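Local coordinates for putative phenazine biosynthesis PhzC/PhzF protein (Clostridium difficile, PDB 4DUN), which belongs to the PhzF family, relatives of diaminopimelate epimerase, and probably works as an isomerase, at residues D10-K15 with G233-E238; A78-I83 with K92-F97; Y112-P117 with V245-E250; T185-R190 with H221-A226. All blocks are in the same frame, centred on the assembly; numbering follows the deposited sequence. Where two conformers were deposited one is given.

Contact 1: residues D10-K15 with G233-E238; sequences DSFATK and GIIQCE
Phe12 lays its ring against the start of strand 233-239, where it overlaps the side chain of Ile235 at an oblique angle. Its CD2 atom comes within 4.0 Å of Ile235 CG1, and CE2 lies near the CG2 branch of the same residue. The carbonyl of Ile234 reaches the edge of the ring near its plane, with Ile234 O 3.6 Å from Phe12 CD2. The backbone behind this side chain is also in contact: Ile234 N gives Phe12 O a weak, fairly straight hydrogen bond of 3.5 Å, and Gly233 CA adds a CH···O approach to the same oxygen. Phe12 has positive phi (58°), a left-handed turn of the chain just past the end of strand 4-11 that presents carbonyl and ring together to the other segment. Farther along the loop, the contact narrows to one methyl, Thr14 CG2 resting 4.1 Å from Ile234 CG1. A sulfate, probably from the crystallisation liquor, is bound about 5 Å from the Phe12 side chain. Around the contact, His74 and Leu77 of helix 73-87 touch Phe12, Ile247 packs on both Phe12 and Ile235, and strand 233-239 is flanked by strands 222-227 and 244-259.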
loop_
_atom_site.group_PDB
_atom_site.type_symbol
_atom_site.label_atom_id
_atom_site.label_comp_id
_atom_site.label_asym_id
_atom_site.label_seq_id
_atom_site.Cartn_x
_atom_site.Cartn_y
_atom_site.Cartn_z
ATOM N N ASP A 10 -10.352 6.006 -8.326
ATOM C CA ASP A 10 -10.076 4.875 -9.228
ATOM C C ASP A 10 -10.180 5.362 -10.675
ATOM O O ASP A 10 -11.260 5.780 -11.094
ATOM C CB ASP A 10 -11.070 3.718 -8.961
ATOM C CG ASP A 10 -10.945 3.133 -7.557
ATOM O OD1 ASP A 10 -9.897 3.377 -6.898
ATOM O OD2 ASP A 10 -11.902 2.480 -7.103
ATOM N N SER A 11 -9.069 5.304 -11.428
ATOM C CA SER A 11 -9.021 5.756 -12.827
ATOM C C SER A 11 -9.334 4.622 -13.774
ATOM O O SER A 11 -8.943 3.488 -13.502
ATOM C CB SER A 11 -7.657 6.342 -13.160
ATOM O OG SER A 11 -7.421 7.470 -12.337
ATOM N N PHE A 12 -10.015 4.931 -14.902
ATOM C CA PHE A 12 -10.464 3.930 -15.909
ATOM C C PHE A 12 -11.376 2.880 -15.212
ATOM O O PHE A 12 -11.273 1.675 -15.474
ATOM C CB PHE A 12 -9.265 3.239 -16.617
ATOM C CG PHE A 12 -8.400 4.170 -17.427
ATOM C CD1 PHE A 12 -7.181 4.630 -16.924
ATOM C CD2 PHE A 12 -8.792 4.577 -18.701
ATOM C CE1 PHE A 12 -6.374 5.497 -17.680
ATOM C CE2 PHE A 12 -7.975 5.425 -19.465
ATOM C CZ PHE A 12 -6.779 5.887 -18.948
ATOM N N ALA A 13 -12.216 3.350 -14.282
ATOM C CA ALA A 13 -13.102 2.482 -13.509
ATOM C C ALA A 13 -14.530 2.902 -13.692
ATOM O O ALA A 13 -14.836 4.088 -13.553
ATOM C CB ALA A 13 -12.736 2.516 -12.031
ATOM N N THR A 14 -15.377 1.916 -14.031
ATOM C CA THR A 14 -16.825 2.004 -14.270
ATOM C C THR A 14 -17.559 1.801 -12.932
ATOM O O THR A 14 -18.757 2.095 -12.858
ATOM C CB THR A 14 -17.289 0.952 -15.348
ATOM O OG1 THR A 14 -17.204 -0.375 -14.813
ATOM C CG2 THR A 14 -16.481 1.005 -16.669
ATOM N N LYS A 15 -16.832 1.288 -11.882
ATOM C CA LYS A 15 -17.299 0.963 -10.523
ATOM C C LYS A 15 -16.158 1.066 -9.501
ATOM O O LYS A 15 -14.997 0.862 -9.849
ATOM C CB LYS A 15 -17.855 -0.488 -10.473
ATOM C CG LYS A 15 -19.056 -0.808 -11.376
ATOM C CD LYS A 15 -20.366 -0.171 -10.899
ATOM C CE LYS A 15 -21.481 -0.269 -11.916
ATOM N NZ LYS A 15 -22.022 -1.651 -12.020
ATOM N N GLY A 233 -9.707 -2.726 -16.183
ATOM C CA GLY A 233 -9.925 -1.389 -16.711
ATOM C C GLY A 233 -10.600 -1.395 -18.058
ATOM O O GLY A 233 -10.513 -2.376 -18.792
ATOM N N ILE A 234 -11.318 -0.311 -18.351
ATOM C CA ILE A 234 -11.976 -0.102 -19.634
ATOM C C ILE A 234 -11.402 1.175 -20.215
ATOM O O ILE A 234 -11.352 2.197 -19.526
ATOM C CB ILE A 234 -13.524 -0.063 -19.520
ATOM C CG1 ILE A 234 -14.099 -1.426 -18.997
ATOM C CG2 ILE A 234 -14.162 0.368 -20.852
ATOM C CD1 ILE A 234 -13.965 -2.675 -19.999
ATOM N N ILE A 235 -10.944 1.100 -21.475
ATOM C CA ILE A 235 -10.317 2.221 -22.168
ATOM C C ILE A 235 -11.024 2.474 -23.478
ATOM O O ILE A 235 -11.090 1.571 -24.326
ATOM C CB ILE A 235 -8.794 1.970 -22.429
ATOM C CG1 ILE A 235 -8.031 1.469 -21.165
ATOM C CG2 ILE A 235 -8.140 3.236 -23.025
ATOM C CD1 ILE A 235 -8.070 -0.106 -20.955
ATOM N N GLN A 236 -11.528 3.696 -23.652
ATOM C CA GLN A 236 -12.143 4.133 -24.913
ATOM C C GLN A 236 -10.994 4.595 -25.788
ATOM O O GLN A 236 -10.154 5.387 -25.327
ATOM C CB GLN A 236 -13.199 5.249 -24.718
ATOM C CG GLN A 236 -14.316 4.940 -23.719
ATOM C CD GLN A 236 -15.082 3.677 -24.015
ATOM O OE1 GLN A 236 -15.380 3.339 -25.171
ATOM N NE2 GLN A 236 -15.407 2.940 -22.966
ATOM N N CYS A 237 -10.933 4.070 -27.015
ATOM C CA CYS A 237 -9.836 4.254 -27.965
ATOM C C CYS A 237 -10.312 4.852 -29.247
ATOM O O CYS A 237 -11.321 4.398 -29.797
ATOM C CB CYS A 237 -9.178 2.910 -28.252
ATOM S SG CYS A 237 -8.450 2.113 -26.805
ATOM N N GLU A 238 -9.561 5.823 -29.783
ATOM C CA GLU A 238 -9.896 6.446 -31.062
ATOM C C GLU A 238 -8.642 6.896 -31.795
ATOM O O GLU A 238 -7.784 7.566 -31.210
ATOM C CB GLU A 238 -10.867 7.624 -30.878
ATOM C CG GLU A 238 -11.314 8.256 -32.187
ATOM C CD GLU A 238 -12.314 9.393 -32.112
ATOM O OE1 GLU A 238 -12.835 9.670 -31.008
ATOM O OE2 GLU A 238 -12.582 10.005 -33.171
#

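Contact 2: residues A78-I83 with K92-F97; sequences AAAYVI and KKIDFF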
loop_
_atom_site.group_PDB
_atom_site.type_symbol
_atom_site.label_atom_id
_atom_site.label_comp_id
_atom_site.label_asym_id
_atom_site.label_seq_id
_atom_site.Cartn_x
_atom_site.Cartn_y
_atom_site.Cartn_z
ATOM N N ALA A 78 -7.061 10.781 -12.783
ATOM C CA ALA A 78 -7.614 10.944 -11.428
ATOM C C ALA A 78 -7.550 12.422 -10.974
ATOM O O ALA A 78 -8.525 12.924 -10.410
ATOM C CB ALA A 78 -6.872 10.057 -10.431
ATOM N N ALA A 79 -6.407 13.096 -11.194
ATOM C CA ALA A 79 -6.247 14.514 -10.823
ATOM C C ALA A 79 -7.273 15.405 -11.589
ATOM O O ALA A 79 -7.866 16.286 -10.984
ATOM C CB ALA A 79 -4.826 14.980 -11.108
ATOM N N ALA A 80 -7.485 15.153 -12.893
ATOM C CA ALA A 80 -8.445 15.915 -13.699
ATOM C C ALA A 80 -9.858 15.692 -13.161
ATOM O O ALA A 80 -10.626 16.643 -13.065
ATOM C CB ALA A 80 -8.363 15.509 -15.168
ATOM N N TYR A 81 -10.188 14.440 -12.774
ATOM C CA TYR A 81 -11.490 14.107 -12.181
ATOM C C TYR A 81 -11.702 14.953 -10.913
ATOM O O TYR A 81 -12.748 15.585 -10.742
ATOM C CB TYR A 81 -11.570 12.590 -11.872
ATOM C CG TYR A 81 -12.738 12.221 -10.969
ATOM C CD1 TYR A 81 -13.973 11.869 -11.502
ATOM C CD2 TYR A 81 -12.616 12.269 -9.577
ATOM C CE1 TYR A 81 -15.051 11.540 -10.678
ATOM C CE2 TYR A 81 -13.701 11.987 -8.746
ATOM C CZ TYR A 81 -14.910 11.607 -9.301
ATOM O OH TYR A 81 -15.973 11.307 -8.480
ATOM N N VAL A 82 -10.671 15.035 -10.062
ATOM C CA VAL A 82 -10.760 15.817 -8.833
ATOM C C VAL A 82 -10.985 17.313 -9.149
ATOM O O VAL A 82 -11.865 17.920 -8.534
ATOM C CB VAL A 82 -9.523 15.589 -7.928
ATOM C CG1 VAL A 82 -9.471 16.613 -6.786
ATOM C CG2 VAL A 82 -9.526 14.166 -7.369
ATOM N N ILE A 83 -10.207 17.886 -10.095
ATOM C CA ILE A 83 -10.320 19.304 -10.470
ATOM C C ILE A 83 -11.761 19.632 -10.916
ATOM O O ILE A 83 -12.376 20.564 -10.380
ATOM C CB ILE A 83 -9.272 19.701 -11.567
ATOM C CG1 ILE A 83 -7.802 19.582 -11.057
ATOM C CG2 ILE A 83 -9.556 21.098 -12.166
ATOM C CD1 ILE A 83 -7.399 20.478 -9.759
ATOM N N LYS A 92 -14.258 21.955 -18.456
ATOM C CA LYS A 92 -14.096 20.972 -19.532
ATOM C C LYS A 92 -12.632 20.714 -19.889
ATOM O O LYS A 92 -12.283 19.574 -20.175
ATOM C CB LYS A 92 -14.878 21.406 -20.794
ATOM C CG LYS A 92 -16.407 21.386 -20.613
ATOM C CD LYS A 92 -16.946 20.012 -20.195
ATOM C CE LYS A 92 -18.146 20.117 -19.284
ATOM N NZ LYS A 92 -18.104 19.095 -18.202
ATOM N N LYS A 93 -11.784 21.758 -19.898
ATOM C CA LYS A 93 -10.364 21.631 -20.259
ATOM C C LYS A 93 -9.477 21.840 -19.040
ATOM O O LYS A 93 -9.553 22.899 -18.400
ATOM C CB LYS A 93 -9.991 22.658 -21.346
ATOM C CG LYS A 93 -10.555 22.368 -22.729
ATOM C CD LYS A 93 -9.787 23.166 -23.780
ATOM C CE LYS A 93 -10.529 23.308 -25.090
ATOM N NZ LYS A 93 -9.728 24.060 -26.095
ATOM N N ILE A 94 -8.652 20.829 -18.711
ATOM C CA ILE A 94 -7.745 20.881 -17.570
ATOM C C ILE A 94 -6.307 20.797 -18.106
ATOM O O ILE A 94 -5.944 19.821 -18.770
ATOM C CB ILE A 94 -8.048 19.807 -16.482
ATOM C CG1 ILE A 94 -9.529 19.846 -15.960
ATOM C CG2 ILE A 94 -7.090 19.945 -15.299
ATOM C CD1 ILE A 94 -10.423 18.756 -16.562
ATOM N N ASP A 95 -5.515 21.855 -17.857
ATOM C CA ASP A 95 -4.100 21.918 -18.233
ATOM C C ASP A 95 -3.252 21.726 -17.008
ATOM O O ASP A 95 -3.475 22.410 -15.996
ATOM C CB ASP A 95 -3.739 23.264 -18.899
ATOM C CG ASP A 95 -4.283 23.441 -20.303
ATOM O OD1 ASP A 95 -4.705 22.438 -20.903
ATOM O OD2 ASP A 95 -4.221 24.574 -20.822
ATOM N N PHE A 96 -2.253 20.838 -17.106
ATOM C CA PHE A 96 -1.292 20.593 -16.026
ATOM C C PHE A 96 0.125 20.846 -16.490
ATOM O O PHE A 96 0.498 20.386 -17.567
ATOM C CB PHE A 96 -1.369 19.142 -15.542
ATOM C CG PHE A 96 -2.655 18.714 -14.885
ATOM C CD1 PHE A 96 -2.993 19.179 -13.617
ATOM C CD2 PHE A 96 -3.474 17.760 -15.483
ATOM C CE1 PHE A 96 -4.155 18.735 -12.977
ATOM C CE2 PHE A 96 -4.616 17.283 -14.823
ATOM C CZ PHE A 96 -4.952 17.781 -13.577
ATOM N N PHE A 97 0.932 21.519 -15.655
ATOM C CA PHE A 97 2.345 21.717 -15.927
ATOM C C PHE A 97 3.120 20.729 -15.077
ATOM O O PHE A 97 2.974 20.705 -13.854
ATOM C CB PHE A 97 2.763 23.169 -15.703
ATOM C CG PHE A 97 2.190 24.051 -16.790
ATOM C CD1 PHE A 97 0.997 24.735 -16.594
ATOM C CD2 PHE A 97 2.793 24.117 -18.043
ATOM C CE1 PHE A 97 0.434 25.503 -17.624
ATOM C CE2 PHE A 97 2.243 24.902 -19.062
ATOM C CZ PHE A 97 1.068 25.589 -18.845
#
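Phe96 points its ring at helix 73-87 and meets it with the far end, CZ, which sits 3.7 Å from Ala79 CB. Its CG lies anti to the carbonyl carbon (chi1 -65°), which helps direct the ring at the helix. The edge of the same ring also faces the helix backbone, Ala80 N lying near the ring plane, while Ile83 CG1 approaches Phe96 CE1 obliquely at 4.2 Å. Small alanines on this side of the helix allow the aromatic rim to come almost to the main chain. Two residues earlier, on the same face of the strand, Ile94 touches Ala80 CB with its CD1 tip at 4.1 Å, and its CG1 slides past Ile83 CG2, the two side chains running in opposite directions. The short segments run at 126°, their axes 9.4 Å apart. Strands touch the helix on several flanks, consistent with the diaminopimelate epimerase-like fold, where each domain wraps its strands around a central helix. Ile94 CG2 also covers one face of the Phe96 ring, 3.5 Å above its plane and offset toward the rim. Farther out, Tyr58 and Leu60 of strand 57-63 pack on Phe96, and Val105 of strand 101-108 touches Ala80. Elsewhere on the helix, Ala78 and Val82 meet Val9 and Val24 from strands 4-11 and 20-27.

Contact 3: residues Y112-P117 with V245-E250; sequences YEMIFP and VKISGE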
loop_
_atom_site.group_PDB
_atom_site.type_symbol
_atom_site.label_atom_id
_atom_site.label_comp_id
_atom_site.label_asym_id
_atom_site.label_seq_id
_atom_site.Cartn_x
_atom_site.Cartn_y
_atom_site.Cartn_z
ATOM N N TYR A 112 -12.903 11.169 -19.312
ATOM C CA TYR A 112 -11.740 12.048 -19.328
ATOM C C TYR A 112 -10.847 11.632 -20.481
ATOM O O TYR A 112 -10.426 10.494 -20.559
ATOM C CB TYR A 112 -11.034 12.032 -17.974
ATOM C CG TYR A 112 -11.908 12.683 -16.938
ATOM C CD1 TYR A 112 -11.786 14.031 -16.651
ATOM C CD2 TYR A 112 -12.901 11.964 -16.298
ATOM C CE1 TYR A 112 -12.607 14.632 -15.737
ATOM C CE2 TYR A 112 -13.722 12.556 -15.383
ATOM C CZ TYR A 112 -13.574 13.893 -15.104
ATOM O OH TYR A 112 -14.394 14.494 -14.191
ATOM N N GLU A 113 -10.583 12.576 -21.374
ATOM C CA GLU A 113 -9.825 12.328 -22.593
ATOM C C GLU A 113 -8.385 12.820 -22.609
ATOM O O GLU A 113 -8.100 13.947 -22.224
ATOM C CB GLU A 113 -10.552 12.962 -23.786
ATOM C CG GLU A 113 -12.031 12.636 -23.874
ATOM C CD GLU A 113 -12.717 13.319 -25.043
ATOM O OE1 GLU A 113 -12.270 14.409 -25.443
ATOM O OE2 GLU A 113 -13.704 12.764 -25.552
ATOM N N MET A 114 -7.491 11.954 -23.072
ATOM C CA MET A 114 -6.072 12.310 -23.179
ATOM C C MET A 114 -5.575 11.933 -24.571
ATOM O O MET A 114 -5.826 10.823 -25.052
ATOM C CB MET A 114 -5.240 11.622 -22.077
ATOM C CG MET A 114 -5.775 11.885 -20.674
ATOM S SD MET A 114 -4.881 11.074 -19.306
ATOM C CE MET A 114 -5.210 9.367 -19.633
ATOM N N ILE A 115 -4.879 12.870 -25.222
ATOM C CA ILE A 115 -4.392 12.690 -26.584
ATOM C C ILE A 115 -2.909 12.386 -26.520
ATOM O O ILE A 115 -2.131 13.138 -25.929
ATOM C CB ILE A 115 -4.734 13.908 -27.488
ATOM C CG1 ILE A 115 -6.266 14.031 -27.650
ATOM C CG2 ILE A 115 -4.034 13.778 -28.871
ATOM C CD1 ILE A 115 -6.769 15.317 -28.341
ATOM N N PHE A 116 -2.539 11.226 -27.071
ATOM C CA PHE A 116 -1.178 10.678 -27.054
ATOM C C PHE A 116 -0.640 10.463 -28.475
ATOM O O PHE A 116 -1.444 10.315 -29.388
ATOM C CB PHE A 116 -1.208 9.317 -26.307
ATOM C CG PHE A 116 -1.354 9.275 -24.793
ATOM C CD1 PHE A 116 -1.432 10.446 -24.044
ATOM C CD2 PHE A 116 -1.383 8.059 -24.115
ATOM C CE1 PHE A 116 -1.555 10.402 -22.652
ATOM C CE2 PHE A 116 -1.499 8.016 -22.719
ATOM C CZ PHE A 116 -1.577 9.189 -21.999
ATOM N N PRO A 117 0.700 10.397 -28.704
ATOM C CA PRO A 117 1.196 10.117 -30.064
ATOM C C PRO A 117 0.873 8.676 -30.469
ATOM O O PRO A 117 0.865 7.784 -29.619
ATOM C CB PRO A 117 2.708 10.343 -29.927
ATOM C CG PRO A 117 3.002 9.982 -28.515
ATOM C CD PRO A 117 1.831 10.533 -27.749
ATOM N N VAL A 245 -3.664 9.515 -31.030
ATOM C CA VAL A 245 -4.732 8.649 -30.564
ATOM C C VAL A 245 -5.389 9.295 -29.354
ATOM O O VAL A 245 -4.733 10.028 -28.602
ATOM C CB VAL A 245 -4.260 7.188 -30.255
ATOM C CG1 VAL A 245 -3.725 6.468 -31.507
ATOM C CG2 VAL A 245 -3.227 7.153 -29.132
ATOM N N LYS A 246 -6.687 9.029 -29.159
ATOM C CA LYS A 246 -7.389 9.500 -27.984
ATOM C C LYS A 246 -7.633 8.297 -27.068
ATOM O O LYS A 246 -8.106 7.246 -27.526
ATOM C CB LYS A 246 -8.712 10.196 -28.354
ATOM C CG LYS A 246 -9.358 10.906 -27.162
ATOM C CD LYS A 246 -10.800 11.353 -27.456
ATOM C CE LYS A 246 -10.904 12.583 -28.319
ATOM N NZ LYS A 246 -12.327 12.970 -28.522
ATOM N N ILE A 247 -7.253 8.445 -25.796
ATOM C CA ILE A 247 -7.427 7.450 -24.741
ATOM C C ILE A 247 -8.352 8.091 -23.716
ATOM O O ILE A 247 -8.061 9.195 -23.243
ATOM C CB ILE A 247 -6.028 7.035 -24.200
ATOM C CG1 ILE A 247 -5.418 6.027 -25.211
ATOM C CG2 ILE A 247 -6.078 6.417 -22.778
ATOM C CD1 ILE A 247 -4.017 6.284 -25.588
ATOM N N SER A 248 -9.492 7.425 -23.416
ATOM C CA SER A 248 -10.455 7.987 -22.473
ATOM C C SER A 248 -10.859 6.984 -21.431
ATOM O O SER A 248 -10.923 5.778 -21.708
ATOM C CB SER A 248 -11.710 8.489 -23.192
ATOM O OG SER A 248 -11.417 9.340 -24.286
ATOM N N GLY A 249 -11.205 7.494 -20.259
ATOM C CA GLY A 249 -11.693 6.656 -19.182
ATOM C C GLY A 249 -12.566 7.390 -18.194
ATOM O O GLY A 249 -12.544 8.629 -18.118
ATOM N N GLU A 250 -13.340 6.609 -17.443
ATOM C CA GLU A 250 -14.183 7.092 -16.366
ATOM C C GLU A 250 -13.344 7.075 -15.090
ATOM O O GLU A 250 -12.289 6.431 -15.053
ATOM C CB GLU A 250 -15.417 6.181 -16.201
ATOM C CG GLU A 250 -16.350 6.120 -17.401
ATOM C CD GLU A 250 -17.454 5.090 -17.240
ATOM O OE1 GLU A 250 -17.973 4.926 -16.109
ATOM O OE2 GLU A 250 -17.787 4.427 -18.248
HETATM O O HOH W 1 -14.389 10.437 -25.039
#
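Phe116 and Ile247 pack tightly in this antiparallel ladder: in one of the two conformers of Phe116, Ile247 CD1 lies 3.5 Å from Phe116 CD2, the two side chains crossing at about a right angle. Val245 CG2 adds to the packing at 4.1 Å from Phe116 CB, and Met114 and Tyr112 continue the same face. Behind them the backbones are firmly joined. Three hydrogen-bonded pairs, Tyr112 with Gly249, Met114 with Ile247 and Phe116 with Val245, give six bonds; Ile247 N to Met114 O (2.9 Å, 174°) is almost straight. The other face, bearing Glu113, Ile115, Lys246 and Ser248, is looser and more polar. Lys246 leaves the backbone with CG opposite N (chi1 -170°) and bends at chi3, which carries NZ across to the Glu113 carboxylate. The resulting salt bridge is long and its hydrogen bonds weak, NZ standing 3.3 Å from Glu113 OE2 and 3.4 Å from Glu113 OE1. OE2 has further partners in Asn108 ND2 and in a water that also reaches Ser248 OG, so the lysine is only part of what holds this carboxylate. At one end of the packed face Tyr112 rests on helix 73-87; at the other Phe116 and Val245 meet helix 207-218. Strands that pass in this way from one central helix toward the other fit the two-domain architecture of the diaminopimelate epimerase-like fold.

Contact 4: residues T185-R190 with H221-A226; sequences TDFVSR and HKMVAA
Asp186 reaches across to Met223 and Val224 just before strand 187-193 begins. Its own N-H is given to Val224 O at 2.9 Å, and CB lies beside that same carbonyl oxygen. CG comes next, near Met223 CB, and from it the carboxylate divides. OD2 takes the place a strand carbonyl would have as acceptor for Val224 N, at 2.8 Å in a nearly straight bond (168°), met on the anti side of the carboxylate and close to its plane. OD1 turns to Lys220, with which it forms a salt bridge. Both polar atoms of the Val224 backbone are therefore gripped by one residue, N by the side chain and O by the main chain. Beyond this point the parallel ladder takes over, Ala226 N bonding to Phe187 O at 3.1 Å and Ser189 N to Ala226 O at 3.0 Å; a water that donates to Ala226 O also bridges to Ser189 OG.

Phe187 packs on the face shared with Ala225. Its CG stands between the backbone N and carbonyl carbon (chi1 63°), which folds the ring back over the neighbouring strand. Ala225 CB sits over one face in a CH-pi contact, 3.7 Å from the Phe187 ring centroid, while Met223 SD lies at the edge, 3.9 Å from Phe187 CE1, a Met-aromatic contact. Trp214 of helix 207-218 stacks with the same ring. The chemistry implies a division of labour: a carboxylate, probably kept negative by Lys220, secures the start of the pairing, and CH-pi, Met-aromatic and Trp214 stacking contacts surround the Phe187 ring.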
loop_
_atom_site.group_PDB
_atom_site.type_symbol
_atom_site.label_atom_id
_atom_site.label_comp_id
_atom_site.label_asym_id
_atom_site.label_seq_id
_atom_site.Cartn_x
_atom_site.Cartn_y
_atom_site.Cartn_z
ATOM N N THR A 185 -15.116 -6.858 -25.850
ATOM C CA THR A 185 -14.449 -5.631 -26.309
ATOM C C THR A 185 -13.709 -5.897 -27.612
ATOM O O THR A 185 -13.594 -7.055 -28.014
ATOM C CB THR A 185 -13.471 -5.131 -25.217
ATOM O OG1 THR A 185 -12.468 -6.126 -24.980
ATOM C CG2 THR A 185 -14.174 -4.754 -23.905
ATOM N N ASP A 186 -13.200 -4.845 -28.275
ATOM C CA ASP A 186 -12.452 -5.027 -29.521
ATOM C C ASP A 186 -11.158 -5.774 -29.275
ATOM O O ASP A 186 -10.819 -6.685 -30.039
ATOM C CB ASP A 186 -12.177 -3.681 -30.210
ATOM C CG ASP A 186 -13.451 -3.070 -30.706
ATOM O OD1 ASP A 186 -13.978 -3.553 -31.732
ATOM O OD2 ASP A 186 -13.969 -2.163 -30.030
ATOM N N PHE A 187 -10.424 -5.390 -28.206
ATOM C CA PHE A 187 -9.177 -6.040 -27.851
ATOM C C PHE A 187 -8.956 -5.957 -26.371
ATOM O O PHE A 187 -9.610 -5.166 -25.680
ATOM C CB PHE A 187 -7.972 -5.479 -28.634
ATOM C CG PHE A 187 -7.621 -4.026 -28.414
ATOM C CD1 PHE A 187 -8.156 -3.036 -29.226
ATOM C CD2 PHE A 187 -6.699 -3.658 -27.433
ATOM C CE1 PHE A 187 -7.762 -1.705 -29.083
ATOM C CE2 PHE A 187 -6.302 -2.329 -27.286
ATOM C CZ PHE A 187 -6.847 -1.357 -28.105
ATOM N N VAL A 188 -8.033 -6.796 -25.875
ATOM C CA VAL A 188 -7.709 -6.863 -24.462
ATOM C C VAL A 188 -6.220 -6.876 -24.298
ATOM O O VAL A 188 -5.499 -7.248 -25.231
ATOM C CB VAL A 188 -8.352 -8.101 -23.752
ATOM C CG1 VAL A 188 -9.878 -8.042 -23.773
ATOM C CG2 VAL A 188 -7.843 -9.432 -24.338
ATOM N N SER A 189 -5.756 -6.534 -23.103
ATOM C CA SER A 189 -4.322 -6.601 -22.778
ATOM C C SER A 189 -4.120 -6.682 -21.274
ATOM O O SER A 189 -5.050 -6.483 -20.502
ATOM C CB SER A 189 -3.539 -5.417 -23.350
ATOM O OG SER A 189 -3.825 -4.212 -22.647
ATOM N N ARG A 190 -2.927 -7.083 -20.891
ATOM C CA ARG A 190 -2.411 -7.078 -19.531
ATOM C C ARG A 190 -0.992 -6.534 -19.637
ATOM O O ARG A 190 -0.297 -6.805 -20.624
ATOM C CB ARG A 190 -2.473 -8.444 -18.851
ATOM C CG ARG A 190 -3.908 -8.866 -18.500
ATOM C CD ARG A 190 -3.954 -10.302 -18.072
ATOM N NE ARG A 190 -3.342 -10.486 -16.760
ATOM C CZ ARG A 190 -2.969 -11.657 -16.261
ATOM N NH1 ARG A 190 -3.136 -12.779 -16.970
ATOM N NH2 ARG A 190 -2.424 -11.724 -15.055
ATOM N N HIS A 221 -11.647 2.727 -36.489
ATOM C CA HIS A 221 -10.998 3.939 -35.973
ATOM C C HIS A 221 -11.405 4.192 -34.525
ATOM O O HIS A 221 -10.664 4.850 -33.806
ATOM C CB HIS A 221 -11.294 5.164 -36.842
ATOM C CG HIS A 221 -10.469 5.229 -38.092
ATOM N ND1 HIS A 221 -10.968 5.789 -39.251
ATOM C CD2 HIS A 221 -9.202 4.805 -38.324
ATOM C CE1 HIS A 221 -9.996 5.692 -40.146
ATOM N NE2 HIS A 221 -8.916 5.100 -39.633
ATOM N N LYS A 222 -12.579 3.680 -34.108
ATOM C CA LYS A 222 -13.098 3.790 -32.742
ATOM C C LYS A 222 -13.247 2.403 -32.188
ATOM O O LYS A 222 -13.881 1.557 -32.824
ATOM C CB LYS A 222 -14.441 4.527 -32.702
ATOM C CG LYS A 222 -14.343 6.031 -32.915
ATOM C CD LYS A 222 -15.692 6.729 -32.722
ATOM C CE LYS A 222 -16.064 6.953 -31.273
ATOM N NZ LYS A 222 -17.380 7.630 -31.147
ATOM N N MET A 223 -12.647 2.156 -31.029
ATOM C CA MET A 223 -12.652 0.840 -30.393
ATOM C C MET A 223 -12.768 0.943 -28.899
ATOM O O MET A 223 -12.524 2.012 -28.323
ATOM C CB MET A 223 -11.329 0.087 -30.720
ATOM C CG MET A 223 -11.137 -0.262 -32.184
ATOM S SD MET A 223 -9.491 -0.940 -32.517
ATOM C CE MET A 223 -8.490 0.592 -32.446
ATOM N N VAL A 224 -13.134 -0.171 -28.254
ATOM C CA VAL A 224 -13.149 -0.267 -26.803
ATOM C C VAL A 224 -12.159 -1.379 -26.445
ATOM O O VAL A 224 -12.113 -2.418 -27.115
ATOM C CB VAL A 224 -14.558 -0.445 -26.160
ATOM C CG1 VAL A 224 -15.158 -1.827 -26.444
ATOM C CG2 VAL A 224 -14.511 -0.158 -24.656
ATOM N N ALA A 225 -11.333 -1.122 -25.437
ATOM C CA ALA A 225 -10.322 -2.063 -24.959
ATOM C C ALA A 225 -10.534 -2.342 -23.490
ATOM O O ALA A 225 -11.025 -1.486 -22.749
ATOM C CB ALA A 225 -8.927 -1.488 -25.177
ATOM N N ALA A 226 -10.144 -3.524 -23.063
ATOM C CA ALA A 226 -10.179 -3.874 -21.646
ATOM C C ALA A 226 -8.778 -4.242 -21.228
ATOM O O ALA A 226 -8.012 -4.796 -22.022
ATOM C CB ALA A 226 -11.145 -5.041 -21.389
HETATM O O HOH W 2 -6.053 -3.221 -23.676
#

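Contacts 1, 3 and 4 form a cluster, with contact 1 in the middle: its centre lies 10 Å from that of contact 3 and 11 Å from that of contact 4. Neighbouring strands 222-227, 233-239, 244-259 and 111-117 carry the series across, and helix 207-218 packs against contacts 3 and 4. Contact 2 is farthest from contact 4, 25 Å between centres, but its helix 73-87 touches Ser11 of contact 1 and Tyr112 of contact 3. Along the chain, contact 2 closes before contact 3 opens, contact 4 is nested inside contact 3, both 2 and 4 lie within the loop of contact 1, and contacts 1 and 3 interleave, consistent with a two-domain epimerase-like fold.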